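Side-chain contacts in ADP/ATP-dependent NAD(P)H-hydrate dehydratase (Bacillus subtilis, PDB 3RPZ), which catalyses the ADP- or ATP-dependent dehydration of NADH hydrate and NADPH hydrate, a repair reaction that restores the usable nicotinamide cofactors: residues P19-E24 and G28-A33; L226-C231 and R273-F278; E12-T17 and V239-Y244. All coordinates share one frame; numbering follows the deposited sequence. Where two conformers were deposited one is given.

Interaction 1: residues P19-E24 and G28-A33; sequences PERDAE and GTYGTA. With AMP (adenosine monophosphate), chain C.
R21 lays its guanidinium flat on the ring of Y30, with the two planes only 15° apart. CZ stands 3.8 Å from the ring centroid and 16° off the normal, a cation-pi stack in which NH1 hangs over the middle of the ring while NH2 comes within 3.4 Å of Y30 CD2. R21 CG rests 3.2 Å from Y30 OH, and the extended chain beyond it carries the guanidinium from the phenol end back over the ring. Y30 swings its ring opposite its own carbonyl carbon (chi1 -53°) and into this loop; the methyl CG2 of T29 packs on the other face. Arginine suits the place because its flat cation can stack by a face while its N-H groups still donate to other partners: it reaches G57 O and L58 O of its own chain, and G210 O, A213 O and H260 ND1 of the second subunit. Y30 OH is held mainly by S25 OG, with a weak, bent bond from D22 N at 3.2 Å. With alanine at Y30, the R21 guanidinium would probably lose its flat partner and S25 OG its phenol mate. Beyond the stack, D22 OD2 takes E24 N at 2.8 Å, an Asx turn that shapes the backbone around A23. There A23 O accepts N6 of the adenine at 2.8 Å. K189, G190, T217 and G218 of the second subunit hold the same AMP, making this loop one wall of a nucleotide site at a subunit interface, where a backbone carbonyl reads the adenine amino group.

Interaction 2: residues L226-C231 and R273-F278; sequences LGMLCC and RVWKRF
The carbonyl oxygen of M228, whose side chain reaches over to W275, is gripped by two donors: C231 N, 3.2 Å from M228 O, and the imidazole ND1 of H232. M228 lies on helix 217-231, and the residue that accepts these bonds sends its thioether across to helix 264-277. M228 and W275 approach from opposite directions. The thioether is extended beyond CG (chi2 -178°), which brings the terminal methyl CE to 3.6 Å from W275 CZ3, while CG passes 3.9 Å from W275 CH2. The sulfur itself sits farther off: SD is 5.1 Å from the centroid of the six-membered ring and 34° from its normal, an oblique Met-aromatic contact. On the tryptophan side, CG lies opposite the backbone N (chi1 -172°), which throws the benzo end of the indole out from its helix toward helix 217-231. C231 completes the contact at the ring's edge, its SG near the ring plane and 4.3 Å from W275 CH2. Each residue fits: tryptophan is long and broad enough to bridge backbones whose nearest CA atoms, those of M228 and W275, are 11.7 Å apart; methionine is flexible and polarisable; cysteine is small enough to sit beside a ring edge. M228 also packs on A242 and L245 of helix 235-256, and the indole meets the ring of H260 of the second subunit. No hydrogen bond links the two segments, so their adhesion rests on dispersion and on soft sulfur against an aromatic system, chemistry that depends on shape and close fit far more than on direction.

Interaction 3: residues E12-T17 and V239-Y244; sequences EHVRAT and VLNAVY
N241 ND2 donates to T17 OG1 over 2.9 Å, a nearly straight hydrogen bond (162°) with the hydroxyl close to the plane of the amide. T17 OG1 in turn donates to H13 O, 2.8 Å away, one turn back in its own helix. The rotamer explains the double role, since chi1 of 61° tucks the hydroxyl between backbone N and carbonyl carbon, where it can reach H13 O yet still face N241. Threonine suits the place because one hydroxyl can accept from N241 and donate to H13 O. Asparagine suits the other side because its two ends differ: OD1 accepts from the indole NE1 of W9, its strongest partner, and ND2 also meets H232 NE2, which together fix the amide against flipping and satisfy a buried polar group. These bonds tie helix 11-17, near the start of the chain, to helix 235-256 of an alpha/beta fold probably of the ribokinase-like kind; the short helical segments run 10.2 Å apart at closest approach, at a crossing angle of -125°. CH-pi contact comes next. V14 lays its CG2 methyl over one face of the Y244 ring, 3.6 Å from the centroid and nearer to its CG side. The other branch, CG1, stands opposite the backbone N, leaving CG2 to face the ring. The tyrosine ring offers a broad flat face and the beta-branched valine a compact methyl to rest on it. Van der Waals touch joins the two groups of contacts, for the same V14 CG2 also rests 3.4 Å from N241 OD1, where the valine and asparagine side chains pass each other pointing opposite ways.

Interactions 2 and 3 lie closest, their centres about 9 Å apart, and interaction 1 is about 12 Å from the former and 18 Å from the latter. Along the chain, helix 11-17 leads through the loop of interaction 1 into strand 32-36 of the central sheet; segment 239-244 of interaction 3 falls between the two segments of interaction 2, while 12-17 precedes both. R277 O meets R15 NH2, and F278 packs on Y244, joining these two; A33 and Y30 rest on helix 217-231, joining interactions 1 and 2. Interaction 3 and the R15 to R277 contact thus anchor the N-terminal arm on C-terminal helices before it reaches the nucleotide site shared with the second subunit, which interactions 1 and 2 both touch.

Interaction 1: residues P19-E24 and G28-A33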
loop_
_atom_site.group_PDB
_atom_site.type_symbol
_atom_site.label_atom_id
_atom_site.label_comp_id
_atom_site.label_asym_id
_atom_site.label_seq_id
_atom_site.Cartn_x
_atom_site.Cartn_y
_atom_site.Cartn_z
ATOM N N PRO A 19 26.418 -10.998 10.206
ATOM C CA PRO A 19 26.967 -11.821 9.128
ATOM C C PRO A 19 27.198 -11.009 7.815
ATOM O O PRO A 19 26.589 -9.953 7.613
ATOM C CB PRO A 19 25.874 -12.856 8.909
ATOM C CG PRO A 19 24.618 -12.198 9.260
ATOM C CD PRO A 19 25.007 -11.328 10.443
ATOM N N GLU A 20 28.072 -11.561 6.968
ATOM C CA GLU A 20 28.199 -11.102 5.569
ATOM C C GLU A 20 27.171 -11.752 4.701
ATOM O O GLU A 20 26.425 -12.752 5.081
ATOM C CB GLU A 20 29.612 -11.346 5.012
ATOM C CG GLU A 20 30.644 -10.366 5.579
ATOM C CD GLU A 20 31.825 -10.115 4.610
ATOM O OE1 GLU A 20 32.223 -11.057 3.870
ATOM O OE2 GLU A 20 32.343 -8.964 4.589
ATOM N N ARG A 21 26.844 -11.015 3.649
ATOM C CA ARG A 21 26.068 -11.623 2.606
ATOM C C ARG A 21 26.906 -11.881 1.366
ATOM O O ARG A 21 27.090 -10.970 0.536
ATOM C CB ARG A 21 24.868 -10.775 2.332
ATOM C CG ARG A 21 23.666 -11.704 1.961
ATOM C CD ARG A 21 22.421 -11.012 1.937
ATOM N NE ARG A 21 21.289 -11.806 1.527
ATOM C CZ ARG A 21 20.480 -12.471 2.344
ATOM N NH1 ARG A 21 20.701 -12.480 3.633
ATOM N NH2 ARG A 21 19.436 -13.166 1.870
ATOM N N ASP A 22 27.441 -13.093 1.215
ATOM C CA ASP A 22 28.467 -13.283 0.222
ATOM C C ASP A 22 27.973 -13.138 -1.199
ATOM O O ASP A 22 26.818 -13.507 -1.534
ATOM C CB ASP A 22 29.223 -14.651 0.329
ATOM C CG ASP A 22 30.551 -14.655 -0.414
ATOM O OD1 ASP A 22 31.512 -13.970 0.062
ATOM O OD2 ASP A 22 30.679 -15.345 -1.467
ATOM N N ALA A 23 28.844 -12.621 -2.045
ATOM C CA ALA A 23 28.615 -12.528 -3.464
ATOM C C ALA A 23 28.264 -13.843 -4.067
ATOM O O ALA A 23 27.471 -13.895 -4.995
ATOM C CB ALA A 23 29.895 -11.994 -4.198
ATOM N N GLU A 24 28.821 -14.921 -3.570
ATOM C CA GLU A 24 28.571 -16.243 -4.127
ATOM C C GLU A 24 27.613 -16.928 -3.172
ATOM O O GLU A 24 28.061 -17.749 -2.310
ATOM C CB GLU A 24 29.860 -17.039 -4.219
ATOM C CG GLU A 24 30.988 -16.252 -4.897
ATOM C CD GLU A 24 31.993 -17.142 -5.568
ATOM O OE1 GLU A 24 32.321 -18.208 -4.991
ATOM O OE2 GLU A 24 32.449 -16.786 -6.686
ATOM N N GLY A 28 18.785 -20.060 -1.299
ATOM C CA GLY A 28 18.939 -21.262 -0.521
ATOM C C GLY A 28 20.018 -21.235 0.514
ATOM O O GLY A 28 19.920 -21.897 1.574
ATOM N N THR A 29 21.085 -20.478 0.255
ATOM C CA THR A 29 22.154 -20.285 1.240
ATOM C C THR A 29 21.612 -19.796 2.566
ATOM O O THR A 29 22.085 -20.181 3.654
ATOM C CB THR A 29 23.158 -19.254 0.710
ATOM O OG1 THR A 29 23.588 -19.634 -0.623
ATOM C CG2 THR A 29 24.326 -19.087 1.669
ATOM N N TYR A 30 20.625 -18.907 2.484
ATOM C CA TYR A 30 20.037 -18.284 3.664
ATOM C C TYR A 30 18.775 -18.948 4.195
ATOM O O TYR A 30 18.173 -18.464 5.119
ATOM C CB TYR A 30 19.881 -16.776 3.468
ATOM C CG TYR A 30 21.182 -16.175 3.064
ATOM C CD1 TYR A 30 22.175 -15.948 3.990
ATOM C CD2 TYR A 30 21.436 -15.908 1.746
ATOM C CE1 TYR A 30 23.395 -15.445 3.578
ATOM C CE2 TYR A 30 22.601 -15.415 1.344
ATOM C CZ TYR A 30 23.578 -15.175 2.245
ATOM O OH TYR A 30 24.751 -14.687 1.745
ATOM N N GLY A 31 18.393 -20.055 3.582
ATOM C CA GLY A 31 17.334 -20.916 4.097
ATOM C C GLY A 31 15.918 -20.439 3.872
ATOM O O GLY A 31 15.687 -19.280 3.511
ATOM N N THR A 32 14.993 -21.365 4.097
ATOM C CA THR A 32 13.556 -21.129 4.097
ATOM C C THR A 32 13.061 -21.185 5.521
ATOM O O THR A 32 13.267 -22.175 6.209
ATOM C CB THR A 32 12.819 -22.146 3.266
ATOM O OG1 THR A 32 13.356 -22.125 1.913
ATOM C CG2 THR A 32 11.326 -21.820 3.226
ATOM N N ALA A 33 12.462 -20.107 5.991
ATOM C CA ALA A 33 11.842 -20.018 7.308
ATOM C C ALA A 33 10.355 -20.267 7.220
ATOM O O ALA A 33 9.755 -20.016 6.188
ATOM C CB ALA A 33 12.109 -18.661 7.942
HETATM P P AMP C . 15.524 -16.780 -8.537
HETATM O O1P AMP C . 14.582 -15.902 -7.638
HETATM O O2P AMP C . 16.117 -17.813 -7.662
HETATM O O3P AMP C . 14.699 -17.245 -9.720
HETATM O "O5'" AMP C . 16.438 -15.724 -9.154
HETATM C "C5'" AMP C . 17.445 -15.044 -8.310
HETATM C "C4'" AMP C . 17.905 -13.805 -8.994
HETATM O "O4'" AMP C . 18.800 -13.056 -8.106
HETATM C "C3'" AMP C . 18.670 -14.015 -10.282
HETATM O "O3'" AMP C . 18.559 -12.859 -11.089
HETATM C "C2'" AMP C . 20.080 -14.163 -9.686
HETATM O "O2'" AMP C . 21.129 -14.051 -10.668
HETATM C "C1'" AMP C . 20.103 -13.026 -8.691
HETATM N N9 AMP C . 21.016 -13.282 -7.570
HETATM C C8 AMP C . 20.781 -14.054 -6.502
HETATM N N7 AMP C . 21.860 -14.088 -5.654
HETATM C C5 AMP C . 22.763 -13.278 -6.242
HETATM C C6 AMP C . 24.152 -12.884 -5.901
HETATM N N6 AMP C . 24.709 -13.368 -4.774
HETATM N N1 AMP C . 24.750 -12.070 -6.767
HETATM C C2 AMP C . 24.182 -11.599 -7.886
HETATM N N3 AMP C . 22.917 -11.933 -8.287
HETATM C C4 AMP C . 22.302 -12.753 -7.485
#

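Interaction 2: residues L226-C231 and R273-F278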
loop_
_atom_site.group_PDB
_atom_site.type_symbol
_atom_site.label_atom_id
_atom_site.label_comp_id
_atom_site.label_asym_id
_atom_site.label_seq_id
_atom_site.Cartn_x
_atom_site.Cartn_y
_atom_site.Cartn_z
ATOM N N LEU A 226 13.388 -14.560 13.684
ATOM C CA LEU A 226 13.251 -15.649 12.744
ATOM C C LEU A 226 14.192 -15.478 11.546
ATOM O O LEU A 226 14.897 -16.377 11.163
ATOM C CB LEU A 226 11.807 -15.745 12.269
ATOM C CG LEU A 226 11.503 -16.859 11.252
ATOM C CD1 LEU A 226 11.788 -18.247 11.849
ATOM C CD2 LEU A 226 10.041 -16.764 10.763
ATOM N N GLY A 227 14.184 -14.305 10.948
ATOM C CA GLY A 227 15.088 -14.055 9.833
ATOM C C GLY A 227 16.550 -14.092 10.256
ATOM O O GLY A 227 17.402 -14.682 9.557
ATOM N N MET A 228 16.888 -13.475 11.395
ATOM C CA MET A 228 18.292 -13.458 11.798
ATOM C C MET A 228 18.839 -14.841 12.093
ATOM O O MET A 228 20.004 -15.143 11.823
ATOM C CB MET A 228 18.547 -12.422 12.887
ATOM C CG MET A 228 18.666 -10.892 12.193
ATOM S SD MET A 228 19.009 -9.816 13.546
ATOM C CE MET A 228 18.239 -8.396 12.779
ATOM N N LEU A 229 17.989 -15.737 12.558
ATOM C CA LEU A 229 18.405 -17.148 12.776
ATOM C C LEU A 229 18.838 -17.815 11.483
ATOM O O LEU A 229 19.581 -18.818 11.499
ATOM C CB LEU A 229 17.273 -17.962 13.401
ATOM C CG LEU A 229 17.017 -17.696 14.881
ATOM C CD1 LEU A 229 15.634 -18.248 15.257
ATOM C CD2 LEU A 229 18.135 -18.322 15.742
ATOM N N CYS A 230 18.301 -17.328 10.365
ATOM C CA CYS A 230 18.630 -17.904 9.065
ATOM C C CYS A 230 19.944 -17.433 8.497
ATOM O O CYS A 230 20.559 -18.130 7.668
ATOM C CB CYS A 230 17.493 -17.622 8.062
ATOM S SG CYS A 230 15.954 -18.446 8.488
ATOM N N CYS A 231 20.436 -16.269 8.889
ATOM C CA CYS A 231 21.674 -15.712 8.308
ATOM C C CYS A 231 22.850 -15.676 9.260
ATOM O O CYS A 231 23.982 -15.511 8.806
ATOM C CB CYS A 231 21.443 -14.338 7.707
ATOM S SG CYS A 231 20.830 -13.048 8.818
ATOM N N ARG A 273 18.349 0.729 6.730
ATOM C CA ARG A 273 19.325 1.786 6.932
ATOM C C ARG A 273 20.041 1.620 8.276
ATOM O O ARG A 273 21.258 1.899 8.371
ATOM C CB ARG A 273 18.676 3.168 6.817
ATOM C CG ARG A 273 18.432 3.606 5.406
ATOM C CD ARG A 273 17.854 5.063 5.325
ATOM N NE ARG A 273 17.651 5.418 3.918
ATOM C CZ ARG A 273 18.575 5.946 3.134
ATOM N NH1 ARG A 273 19.788 6.222 3.609
ATOM N NH2 ARG A 273 18.282 6.205 1.862
ATOM N N VAL A 274 19.302 1.200 9.289
ATOM C CA VAL A 274 19.912 0.992 10.595
ATOM C C VAL A 274 20.938 -0.123 10.555
ATOM O O VAL A 274 22.076 0.036 11.013
ATOM C CB VAL A 274 18.850 0.772 11.633
ATOM C CG1 VAL A 274 19.441 0.254 12.958
ATOM C CG2 VAL A 274 18.041 2.062 11.877
ATOM N N TRP A 275 20.613 -1.243 9.941
ATOM C CA TRP A 275 21.526 -2.356 9.867
ATOM C C TRP A 275 22.781 -1.942 9.099
ATOM O O TRP A 275 23.887 -2.286 9.493
ATOM C CB TRP A 275 20.802 -3.560 9.207
ATOM C CG TRP A 275 21.488 -4.890 9.194
ATOM C CD1 TRP A 275 22.807 -5.175 9.142
ATOM C CD2 TRP A 275 20.806 -6.129 9.241
ATOM N NE1 TRP A 275 23.016 -6.555 9.117
ATOM C CE2 TRP A 275 21.783 -7.151 9.191
ATOM C CE3 TRP A 275 19.467 -6.466 9.307
ATOM C CZ2 TRP A 275 21.422 -8.519 9.206
ATOM C CZ3 TRP A 275 19.125 -7.803 9.324
ATOM C CH2 TRP A 275 20.100 -8.799 9.266
ATOM N N LYS A 276 22.672 -1.167 8.028
ATOM C CA LYS A 276 23.845 -0.709 7.285
ATOM C C LYS A 276 24.869 0.032 8.177
ATOM O O LYS A 276 26.049 -0.114 7.971
ATOM C CB LYS A 276 23.393 0.195 6.155
ATOM C CG LYS A 276 24.480 0.810 5.257
ATOM C CD LYS A 276 25.141 -0.270 4.360
ATOM C CE LYS A 276 26.273 0.305 3.495
ATOM N NZ LYS A 276 26.893 -0.736 2.641
ATOM N N ARG A 277 24.368 0.777 9.144
ATOM C CA ARG A 277 25.203 1.562 10.067
ATOM C C ARG A 277 26.146 0.699 10.864
ATOM O O ARG A 277 27.204 1.172 11.333
ATOM C CB ARG A 277 24.337 2.331 11.059
ATOM C CG ARG A 277 25.153 3.238 11.987
ATOM C CD ARG A 277 24.275 4.307 12.586
ATOM N NE ARG A 277 23.759 3.937 13.895
ATOM C CZ ARG A 277 24.510 3.826 14.984
ATOM N NH1 ARG A 277 25.821 4.009 14.912
ATOM N NH2 ARG A 277 23.960 3.507 16.143
ATOM N N PHE A 278 25.777 -0.550 11.070
ATOM C CA PHE A 278 26.541 -1.492 11.903
ATOM C C PHE A 278 27.389 -2.427 11.077
ATOM O O PHE A 278 28.006 -3.350 11.611
ATOM C CB PHE A 278 25.586 -2.284 12.803
ATOM C CG PHE A 278 24.915 -1.450 13.824
ATOM C CD1 PHE A 278 25.503 -1.246 15.082
ATOM C CD2 PHE A 278 23.735 -0.840 13.585
ATOM C CE1 PHE A 278 24.914 -0.441 16.021
ATOM C CE2 PHE A 278 23.112 -0.027 14.553
ATOM C CZ PHE A 278 23.703 0.176 15.772
#

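Interaction 3: residues E12-T17 and V239-Y244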
loop_
_atom_site.group_PDB
_atom_site.type_symbol
_atom_site.label_atom_id
_atom_site.label_comp_id
_atom_site.label_asym_id
_atom_site.label_seq_id
_atom_site.Cartn_x
_atom_site.Cartn_y
_atom_site.Cartn_z
ATOM N N GLU A 12 29.518 -2.752 19.803
ATOM C CA GLU A 12 30.711 -3.470 19.463
ATOM C C GLU A 12 30.444 -4.975 19.235
ATOM O O GLU A 12 30.979 -5.562 18.327
ATOM C CB GLU A 12 31.728 -3.235 20.577
ATOM C CG GLU A 12 32.219 -1.765 20.707
ATOM C CD GLU A 12 31.201 -0.676 21.185
ATOM O OE1 GLU A 12 30.267 -0.915 21.987
ATOM O OE2 GLU A 12 31.403 0.485 20.749
ATOM N N HIS A 13 29.605 -5.571 20.067
ATOM C CA HIS A 13 29.248 -6.957 19.927
ATOM C C HIS A 13 28.417 -7.172 18.657
ATOM O O HIS A 13 28.594 -8.175 17.968
ATOM C CB HIS A 13 28.468 -7.447 21.144
ATOM C CG HIS A 13 29.299 -7.557 22.378
ATOM N ND1 HIS A 13 29.330 -6.604 23.370
ATOM C CD2 HIS A 13 30.078 -8.573 22.800
ATOM C CE1 HIS A 13 30.144 -7.023 24.332
ATOM N NE2 HIS A 13 30.620 -8.197 24.013
ATOM N N VAL A 14 27.510 -6.268 18.364
ATOM C CA VAL A 14 26.694 -6.323 17.144
ATOM C C VAL A 14 27.594 -6.277 15.898
ATOM O O VAL A 14 27.521 -7.142 15.011
ATOM C CB VAL A 14 25.671 -5.170 17.118
ATOM C CG1 VAL A 14 24.909 -5.128 15.792
ATOM C CG2 VAL A 14 24.677 -5.303 18.268
ATOM N N ARG A 15 28.486 -5.290 15.874
ATOM C CA ARG A 15 29.353 -5.127 14.713
ATOM C C ARG A 15 30.235 -6.358 14.483
ATOM O O ARG A 15 30.424 -6.769 13.347
ATOM C CB ARG A 15 30.235 -3.888 14.830
ATOM C CG ARG A 15 29.559 -2.610 14.783
ATOM C CD ARG A 15 30.613 -1.485 14.767
ATOM N NE ARG A 15 29.853 -0.266 14.724
ATOM C CZ ARG A 15 29.404 0.276 13.613
ATOM N NH1 ARG A 15 29.757 -0.237 12.421
ATOM N NH2 ARG A 15 28.634 1.355 13.704
ATOM N N ALA A 16 30.715 -6.958 15.571
ATOM C CA ALA A 16 31.569 -8.116 15.504
ATOM C C ALA A 16 30.887 -9.408 15.062
ATOM O O ALA A 16 31.588 -10.381 14.680
ATOM C CB ALA A 16 32.218 -8.285 16.875
ATOM N N THR A 17 29.554 -9.466 15.193
ATOM C CA THR A 17 28.826 -10.707 14.980
ATOM C C THR A 17 27.800 -10.702 13.824
ATOM O O THR A 17 27.333 -11.776 13.437
ATOM C CB THR A 17 28.086 -11.167 16.260
ATOM O OG1 THR A 17 27.137 -10.182 16.646
ATOM C CG2 THR A 17 29.065 -11.460 17.399
ATOM N N VAL A 239 19.617 -13.930 18.008
ATOM C CA VAL A 239 18.652 -13.430 18.984
ATOM C C VAL A 239 19.095 -12.066 19.508
ATOM O O VAL A 239 18.340 -11.095 19.532
ATOM C CB VAL A 239 18.458 -14.428 20.130
ATOM C CG1 VAL A 239 17.522 -13.823 21.197
ATOM C CG2 VAL A 239 17.881 -15.743 19.616
ATOM N N LEU A 240 20.354 -11.988 19.907
ATOM C CA LEU A 240 20.882 -10.745 20.504
ATOM C C LEU A 240 20.876 -9.577 19.515
ATOM O O LEU A 240 20.469 -8.459 19.845
ATOM C CB LEU A 240 22.317 -10.969 21.042
ATOM C CG LEU A 240 22.364 -11.895 22.252
ATOM C CD1 LEU A 240 23.778 -12.517 22.344
ATOM C CD2 LEU A 240 21.998 -11.135 23.500
ATOM N N ASN A 241 21.261 -9.845 18.270
ATOM C CA ASN A 241 21.248 -8.807 17.239
ATOM C C ASN A 241 19.855 -8.395 16.830
ATOM O O ASN A 241 19.648 -7.226 16.526
ATOM C CB ASN A 241 22.078 -9.196 16.020
ATOM C CG ASN A 241 23.601 -9.207 16.340
ATOM O OD1 ASN A 241 24.036 -8.527 17.295
ATOM N ND2 ASN A 241 24.407 -9.939 15.564
ATOM N N ALA A 242 18.891 -9.312 16.841
ATOM C CA ALA A 242 17.541 -8.963 16.510
ATOM C C ALA A 242 16.982 -8.029 17.541
ATOM O O ALA A 242 16.370 -6.996 17.218
ATOM C CB ALA A 242 16.667 -10.224 16.364
ATOM N N VAL A 243 17.139 -8.386 18.825
ATOM C CA VAL A 243 16.601 -7.563 19.920
ATOM C C VAL A 243 17.271 -6.160 19.877
ATOM O O VAL A 243 16.601 -5.109 19.962
ATOM C CB VAL A 243 16.833 -8.223 21.254
ATOM C CG1 VAL A 243 16.419 -7.317 22.394
ATOM C CG2 VAL A 243 16.038 -9.529 21.318
ATOM N N TYR A 244 18.569 -6.137 19.636
ATOM C CA TYR A 244 19.313 -4.874 19.586
ATOM C C TYR A 244 18.874 -3.994 18.430
ATOM O O TYR A 244 18.563 -2.821 18.609
ATOM C CB TYR A 244 20.835 -5.140 19.496
ATOM C CG TYR A 244 21.695 -3.917 19.557
ATOM C CD1 TYR A 244 21.770 -3.049 18.487
ATOM C CD2 TYR A 244 22.416 -3.637 20.685
ATOM C CE1 TYR A 244 22.555 -1.890 18.567
ATOM C CE2 TYR A 244 23.211 -2.510 20.755
ATOM C CZ TYR A 244 23.243 -1.649 19.686
ATOM O OH TYR A 244 24.061 -0.468 19.794
#